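PDB 6Q62: dihydropteroate synthase from Xanthomonas albilineans, which probably catalyses the condensation of para-aminobenzoate with 6-hydroxymethyl-7,8-dihydropterin diphosphate to give 7,8-dihydropteroate, a step of folate biosynthesis. Local coordinates for residues 142-146 with 169-174; 187-193 with 217-223. All coordinates share one frame; numbering follows the deposited sequence. Where two conformers were deposited one is given.

How the contacts relate
The chain meets contact 1 first: strand 141-144 runs into the loop at H145, and helix 162-179 then comes back to cover the outer side of that strand. Beyond the helix, strand 187-190 joins the same parallel sheet beside strand 141-144, completing a beta-alpha-beta unit. Contact 2 opens there and closes when the chain, after helices 199-207 and 209-212, returns as segment 217-223. The two closures follow in series, neither nesting nor crossing. They touch through the sheet, where L143 N lies 2.9 Å from L188 O. Contact 1 ties helix 162-179 to strand 141-144; contact 2 joins the outermost strands, 187-190 and 220-221, closing the barrel. Both reach 6-chloroguanine.

Contact 1: residues 142-146 with 169-174; sequences VLMHM and FLVERI. With 6GU (6-chloroguanine), chain E.
H145 and F169 make a T-shaped (edge-to-face) pair: the imidazole turns its edge to the face of the phenyl ring, the centroids 4.9 Å apart and the planes at 89°. H145 CD2 is 3.5 Å from F169 CG and as near to F169 CD2, off centre on the side of the ring nearer CB. R173 CG, one helical turn on, lies against the opposite face, toward its rim. With CG anti to the backbone N, chi1 176° swings the F169 ring toward the strand end, between the imidazole and the aliphatic part of R173, a place that suits a flat apolar group.

Backbone carbonyls meet carbon atoms as well. M144 O approaches F169 CE2 at the ring edge, 3.4 Å away and near the ring plane, where the C-H bonds carry slight positive charge. L143 O lies equally close to L170 CD2.

All this joins strand 141-144 to helix 162-179, the helix that follows it in the TIM barrel; the segment axes approach to 9.0 Å at 142°, as expected for a helix returning outside its strand.

Apolar packing is carried by L143, a branched leucine that spreads its CD1 methyl over the helix backbone at R173, 4.4 Å from I174 CG1. The alternation of the strand sends M144 inward, where a long, unbranched side chain can reach the ligand ring: its SD lies 3.6 Å from N1 of 6-chloroguanine.

Polar ends are satisfied elsewhere: H145 ND1 bonds to K197 NZ, and R173 NE to A124 O.

Contact 2: residues 187-193 with 217-223; sequences LLIDPGF and VPVLAGL. With 6GU (6-chloroguanine), chain E.
I189 and V219 form a single parallel bridge that joins strand 187-190 to segment 217-223 and so closes the eight-stranded sheet into the TIM barrel. I189 N donates to P218 O at 3.0 Å, and I189 O accepts from L220 N at 2.8 Å in a nearly straight bond (172°). One residue thus grips both neighbours of V219, the pattern of a parallel bridge. P218 has no N-H to give, but its carbonyl serves fully as acceptor.

D190 faces the barrel interior, where a trans chi1 (179°) extends the carboxylate so that OD2 accepts from N2 of 6-chloroguanine at 2.8 Å. The ligand chlorine CL6 occupies the side of G222 on which a beta carbon would project, and lies 3.2 Å from G222 O.

G192 N donates to D190 OD1 from above the carboxylate plane, an Asx turn that helps fix the rotation of the carboxylate; its positive phi (68°) is one glycine adopts easily. A water also donates to D190 OD1, at 2.6 Å.

Alternation turns I189 to the surrounding helices, its CG1 3.6 Å from V217 CG2 and also against V219 CG2; branched apolar residues fill this layer well. Past the end of strand 187-190, F193 leans toward 217-223: L223 CD2 makes a CH-pi contact over one face of its ring, 4.0 Å from the centroid, and A221 CB lies at the ring edge. F193 N and G222 N both donate to the water that holds D190 OD1.

Contact 1: residues 142-146 with 169-174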
loop_
_atom_site.group_PDB
_atom_site.type_symbol
_atom_site.label_atom_id
_atom_site.label_comp_id
_atom_site.label_asym_id
_atom_site.label_seq_id
_atom_site.Cartn_x
_atom_site.Cartn_y
_atom_site.Cartn_z
ATOM N N VAL A 142 -0.607 -9.678 -24.356
ATOM C CA VAL A 142 -1.184 -10.113 -23.095
ATOM C C VAL A 142 -2.410 -10.957 -23.410
ATOM O O VAL A 142 -3.324 -10.475 -24.074
ATOM C CB VAL A 142 -1.604 -8.918 -22.192
ATOM C CG1 VAL A 142 -2.192 -9.417 -20.866
ATOM C CG2 VAL A 142 -0.446 -7.945 -21.943
ATOM N N LEU A 143 -2.464 -12.174 -22.865
ATOM C CA LEU A 143 -3.597 -13.059 -22.985
ATOM C C LEU A 143 -4.357 -13.034 -21.667
ATOM O O LEU A 143 -3.877 -13.546 -20.660
ATOM C CB LEU A 143 -3.123 -14.487 -23.316
ATOM C CG LEU A 143 -2.156 -14.645 -24.527
ATOM C CD1 LEU A 143 -1.658 -16.091 -24.626
ATOM C CD2 LEU A 143 -2.835 -14.234 -25.862
ATOM N N MET A 144 -5.522 -12.424 -21.667
ATOM C CA MET A 144 -6.302 -12.279 -20.446
ATOM C C MET A 144 -7.441 -13.287 -20.394
ATOM O O MET A 144 -7.930 -13.722 -21.446
ATOM C CB MET A 144 -6.843 -10.841 -20.381
ATOM C CG MET A 144 -7.306 -10.412 -18.975
ATOM S SD MET A 144 -8.388 -8.962 -19.005
ATOM C CE MET A 144 -9.947 -9.741 -19.451
ATOM N N HIS A 145 -7.883 -13.642 -19.181
ATOM C CA HIS A 145 -9.031 -14.513 -19.027
ATOM C C HIS A 145 -10.304 -13.697 -18.862
ATOM O O HIS A 145 -10.399 -12.819 -18.012
ATOM C CB HIS A 145 -8.899 -15.463 -17.823
ATOM C CG HIS A 145 -10.163 -16.251 -17.565
ATOM N ND1 HIS A 145 -11.166 -15.772 -16.737
ATOM C CD2 HIS A 145 -10.560 -17.444 -18.071
ATOM C CE1 HIS A 145 -12.134 -16.681 -16.758
ATOM N NE2 HIS A 145 -11.812 -17.710 -17.533
ATOM N N MET A 146 -11.304 -14.011 -19.671
ATOM C CA MET A 146 -12.646 -13.481 -19.483
ATOM C C MET A 146 -13.619 -14.560 -19.962
ATOM O O MET A 146 -13.286 -15.267 -20.897
ATOM C CB MET A 146 -12.893 -12.053 -20.027
ATOM C CG MET A 146 -13.148 -11.971 -21.500
ATOM S SD MET A 146 -13.383 -10.266 -22.005
ATOM C CE MET A 146 -14.993 -9.955 -21.391
ATOM N N PHE A 169 -7.698 -22.247 -18.880
ATOM C CA PHE A 169 -7.925 -21.343 -20.006
ATOM C C PHE A 169 -6.606 -20.730 -20.509
ATOM O O PHE A 169 -6.375 -20.675 -21.711
ATOM C CB PHE A 169 -8.927 -20.253 -19.631
ATOM C CG PHE A 169 -9.144 -19.211 -20.706
ATOM C CD1 PHE A 169 -10.112 -19.391 -21.687
ATOM C CD2 PHE A 169 -8.384 -18.041 -20.734
ATOM C CE1 PHE A 169 -10.338 -18.405 -22.670
ATOM C CE2 PHE A 169 -8.621 -17.054 -21.699
ATOM C CZ PHE A 169 -9.592 -17.247 -22.668
ATOM N N LEU A 170 -5.757 -20.239 -19.589
ATOM C CA LEU A 170 -4.481 -19.605 -19.983
ATOM C C LEU A 170 -3.500 -20.574 -20.610
ATOM O O LEU A 170 -2.814 -20.188 -21.555
ATOM C CB LEU A 170 -3.873 -18.834 -18.805
ATOM C CG LEU A 170 -4.774 -17.647 -18.378
ATOM C CD1 LEU A 170 -4.303 -17.047 -17.064
ATOM C CD2 LEU A 170 -4.871 -16.580 -19.490
ATOM N N VAL A 171 -3.457 -21.848 -20.142
ATOM C CA VAL A 171 -2.618 -22.883 -20.760
ATOM C C VAL A 171 -3.098 -23.060 -22.235
ATOM O O VAL A 171 -2.289 -23.022 -23.158
ATOM C CB VAL A 171 -2.715 -24.208 -19.953
ATOM C CG1 VAL A 171 -2.220 -25.405 -20.760
ATOM C CG2 VAL A 171 -1.945 -24.101 -18.645
ATOM N N GLU A 172 -4.424 -23.200 -22.432
ATOM C CA GLU A 172 -5.055 -23.326 -23.770
ATOM C C GLU A 172 -4.713 -22.152 -24.694
ATOM O O GLU A 172 -4.376 -22.368 -25.852
ATOM C CB GLU A 172 -6.571 -23.428 -23.639
ATOM C CG GLU A 172 -7.019 -24.776 -23.108
ATOM C CD GLU A 172 -8.447 -24.877 -22.611
ATOM O OE1 GLU A 172 -9.190 -23.870 -22.672
ATOM O OE2 GLU A 172 -8.817 -25.977 -22.141
ATOM N N ARG A 173 -4.749 -20.914 -24.171
ATOM C CA ARG A 173 -4.446 -19.748 -25.005
ATOM C C ARG A 173 -2.958 -19.618 -25.303
ATOM O O ARG A 173 -2.612 -19.214 -26.412
ATOM C CB ARG A 173 -5.024 -18.451 -24.411
ATOM C CG ARG A 173 -6.537 -18.477 -24.198
ATOM C CD ARG A 173 -7.324 -18.932 -25.444
ATOM N NE ARG A 173 -7.015 -18.105 -26.628
ATOM C CZ ARG A 173 -7.182 -18.519 -27.881
ATOM N NH1 ARG A 173 -6.900 -17.712 -28.896
ATOM N NH2 ARG A 173 -7.642 -19.740 -28.127
ATOM N N ILE A 174 -2.077 -19.986 -24.345
ATOM C CA ILE A 174 -0.621 -19.974 -24.602
ATOM C C ILE A 174 -0.364 -20.963 -25.767
ATOM O O ILE A 174 0.379 -20.646 -26.687
ATOM C CB ILE A 174 0.205 -20.403 -23.328
ATOM C CG1 ILE A 174 0.156 -19.272 -22.243
ATOM C CG2 ILE A 174 1.695 -20.715 -23.692
ATOM C CD1 ILE A 174 0.555 -19.774 -20.826
HETATM CL CL6 6GU E . -7.378 -6.481 -15.444
HETATM N N1 6GU E . -6.068 -6.668 -17.543
HETATM C C2 6GU E . -5.874 -6.331 -18.882
HETATM N N2 6GU E . -4.913 -7.025 -19.475
HETATM N N3 6GU E . -6.598 -5.394 -19.593
HETATM C C4 6GU E . -7.606 -4.797 -18.867
HETATM C C5 6GU E . -7.879 -5.107 -17.508
HETATM C C6 6GU E . -7.062 -6.041 -16.953
HETATM N N7 6GU E . -8.965 -4.349 -17.076
HETATM C C8 6GU E . -9.318 -3.604 -18.197
HETATM N N9 6GU E . -8.527 -3.842 -19.278
#

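Contact 2: residues 187-193 with 217-223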
loop_
_atom_site.group_PDB
_atom_site.type_symbol
_atom_site.label_atom_id
_atom_site.label_comp_id
_atom_site.label_asym_id
_atom_site.label_seq_id
_atom_site.Cartn_x
_atom_site.Cartn_y
_atom_site.Cartn_z
ATOM N N LEU A 187 4.833 -13.746 -24.966
ATOM C CA LEU A 187 3.542 -13.895 -24.290
ATOM C C LEU A 187 3.557 -13.407 -22.862
ATOM O O LEU A 187 4.550 -13.603 -22.153
ATOM C CB LEU A 187 3.095 -15.367 -24.284
ATOM C CG LEU A 187 2.952 -16.064 -25.641
ATOM C CD1 LEU A 187 2.512 -17.508 -25.459
ATOM C CD2 LEU A 187 1.968 -15.340 -26.551
ATOM N N LEU A 188 2.407 -12.858 -22.405
ATOM C CA LEU A 188 2.149 -12.486 -21.020
ATOM C C LEU A 188 0.765 -13.038 -20.761
ATOM O O LEU A 188 -0.019 -13.180 -21.714
ATOM C CB LEU A 188 2.123 -10.961 -20.802
ATOM C CG LEU A 188 3.449 -10.217 -21.056
ATOM C CD1 LEU A 188 3.501 -9.671 -22.454
ATOM C CD2 LEU A 188 3.588 -9.064 -20.082
ATOM N N ILE A 189 0.462 -13.375 -19.496
ATOM C CA ILE A 189 -0.885 -13.866 -19.165
ATOM C C ILE A 189 -1.477 -13.010 -18.062
ATOM O O ILE A 189 -0.746 -12.344 -17.334
ATOM C CB ILE A 189 -0.934 -15.368 -18.842
ATOM C CG1 ILE A 189 -0.019 -15.716 -17.613
ATOM C CG2 ILE A 189 -0.624 -16.183 -20.108
ATOM C CD1 ILE A 189 -0.096 -17.188 -17.155
ATOM N N ASP A 190 -2.804 -13.019 -17.949
ATOM C CA ASP A 190 -3.460 -12.178 -16.967
ATOM C C ASP A 190 -4.741 -12.911 -16.553
ATOM O O ASP A 190 -5.537 -13.269 -17.432
ATOM C CB ASP A 190 -3.780 -10.850 -17.664
ATOM C CG ASP A 190 -4.484 -9.805 -16.839
ATOM O OD1 ASP A 190 -5.146 -10.172 -15.843
ATOM O OD2 ASP A 190 -4.416 -8.637 -17.208
ATOM N N PRO A 191 -4.981 -13.097 -15.240
ATOM C CA PRO A 191 -6.222 -13.791 -14.805
ATOM C C PRO A 191 -7.501 -13.018 -15.024
ATOM O O PRO A 191 -8.595 -13.552 -14.788
ATOM C CB PRO A 191 -5.982 -14.036 -13.310
ATOM C CG PRO A 191 -5.081 -12.933 -12.903
ATOM C CD PRO A 191 -4.140 -12.724 -14.072
ATOM N N GLY A 192 -7.381 -11.752 -15.390
ATOM C CA GLY A 192 -8.540 -10.915 -15.679
ATOM C C GLY A 192 -9.384 -10.597 -14.475
ATOM O O GLY A 192 -10.577 -10.936 -14.445
ATOM N N PHE A 193 -8.766 -9.979 -13.450
ATOM C CA PHE A 193 -9.536 -9.624 -12.255
ATOM C C PHE A 193 -10.746 -8.759 -12.625
ATOM O O PHE A 193 -10.628 -7.828 -13.424
ATOM C CB PHE A 193 -8.644 -8.888 -11.242
ATOM C CG PHE A 193 -7.579 -9.766 -10.637
ATOM C CD1 PHE A 193 -7.898 -10.697 -9.665
ATOM C CD2 PHE A 193 -6.234 -9.583 -10.960
ATOM C CE1 PHE A 193 -6.903 -11.500 -9.082
ATOM C CE2 PHE A 193 -5.237 -10.368 -10.355
ATOM C CZ PHE A 193 -5.576 -11.321 -9.420
ATOM N N VAL A 217 5.573 -17.838 -18.111
ATOM C CA VAL A 217 5.320 -16.576 -18.801
ATOM C C VAL A 217 5.019 -15.467 -17.777
ATOM O O VAL A 217 4.375 -15.747 -16.769
ATOM C CB VAL A 217 4.232 -16.671 -19.929
ATOM C CG1 VAL A 217 4.640 -17.657 -21.035
ATOM C CG2 VAL A 217 2.883 -17.052 -19.357
ATOM N N PRO A 218 5.483 -14.226 -18.013
ATOM C CA PRO A 218 5.166 -13.127 -17.068
ATOM C C PRO A 218 3.668 -12.936 -16.865
ATOM O O PRO A 218 2.873 -13.114 -17.809
ATOM C CB PRO A 218 5.762 -11.889 -17.727
ATOM C CG PRO A 218 6.724 -12.401 -18.738
ATOM C CD PRO A 218 6.249 -13.729 -19.175
ATOM N N VAL A 219 3.289 -12.551 -15.636
ATOM C CA VAL A 219 1.878 -12.394 -15.265
ATOM C C VAL A 219 1.570 -10.924 -15.008
ATOM O O VAL A 219 2.316 -10.230 -14.284
ATOM C CB VAL A 219 1.543 -13.286 -14.031
ATOM C CG1 VAL A 219 0.135 -13.031 -13.469
ATOM C CG2 VAL A 219 1.754 -14.772 -14.319
ATOM N N LEU A 220 0.488 -10.443 -15.620
ATOM C CA LEU A 220 -0.003 -9.081 -15.446
ATOM C C LEU A 220 -1.208 -9.167 -14.509
ATOM O O LEU A 220 -2.050 -10.049 -14.682
ATOM C CB LEU A 220 -0.424 -8.514 -16.814
ATOM C CG LEU A 220 -0.896 -7.054 -16.881
ATOM C CD1 LEU A 220 -0.691 -6.490 -18.265
ATOM C CD2 LEU A 220 -2.324 -6.851 -16.427
ATOM N N ALA A 221 -1.306 -8.243 -13.544
ATOM C CA ALA A 221 -2.457 -8.193 -12.626
ATOM C C ALA A 221 -3.002 -6.788 -12.718
ATOM O O ALA A 221 -2.252 -5.843 -12.634
ATOM C CB ALA A 221 -2.017 -8.463 -11.183
ATOM N N GLY A 222 -4.300 -6.672 -12.875
ATOM C CA GLY A 222 -4.975 -5.384 -12.935
ATOM C C GLY A 222 -6.160 -5.374 -11.979
ATOM O O GLY A 222 -7.194 -5.948 -12.299
ATOM N N LEU A 223 -6.031 -4.746 -10.802
ATOM C CA LEU A 223 -7.162 -4.696 -9.864
ATOM C C LEU A 223 -7.535 -3.242 -9.617
ATOM O O LEU A 223 -8.376 -2.949 -8.762
ATOM C CB LEU A 223 -6.765 -5.357 -8.517
ATOM C CG LEU A 223 -6.375 -6.837 -8.535
ATOM C CD1 LEU A 223 -4.884 -7.009 -8.305
ATOM C CD2 LEU A 223 -7.086 -7.582 -7.454
HETATM CL CL6 6GU E . -7.378 -6.481 -15.444
HETATM N N1 6GU E . -6.068 -6.668 -17.543
HETATM C C2 6GU E . -5.874 -6.331 -18.882
HETATM N N2 6GU E . -4.913 -7.025 -19.475
HETATM N N3 6GU E . -6.598 -5.394 -19.593
HETATM C C4 6GU E . -7.606 -4.797 -18.867
HETATM C C5 6GU E . -7.879 -5.107 -17.508
HETATM C C6 6GU E . -7.062 -6.041 -16.953
HETATM N N7 6GU E . -8.965 -4.349 -17.076
HETATM C C8 6GU E . -9.318 -3.604 -18.197
HETATM N N9 6GU E . -8.527 -3.842 -19.278
HETATM O O HOH W 1 -6.288 -8.545 -14.100
#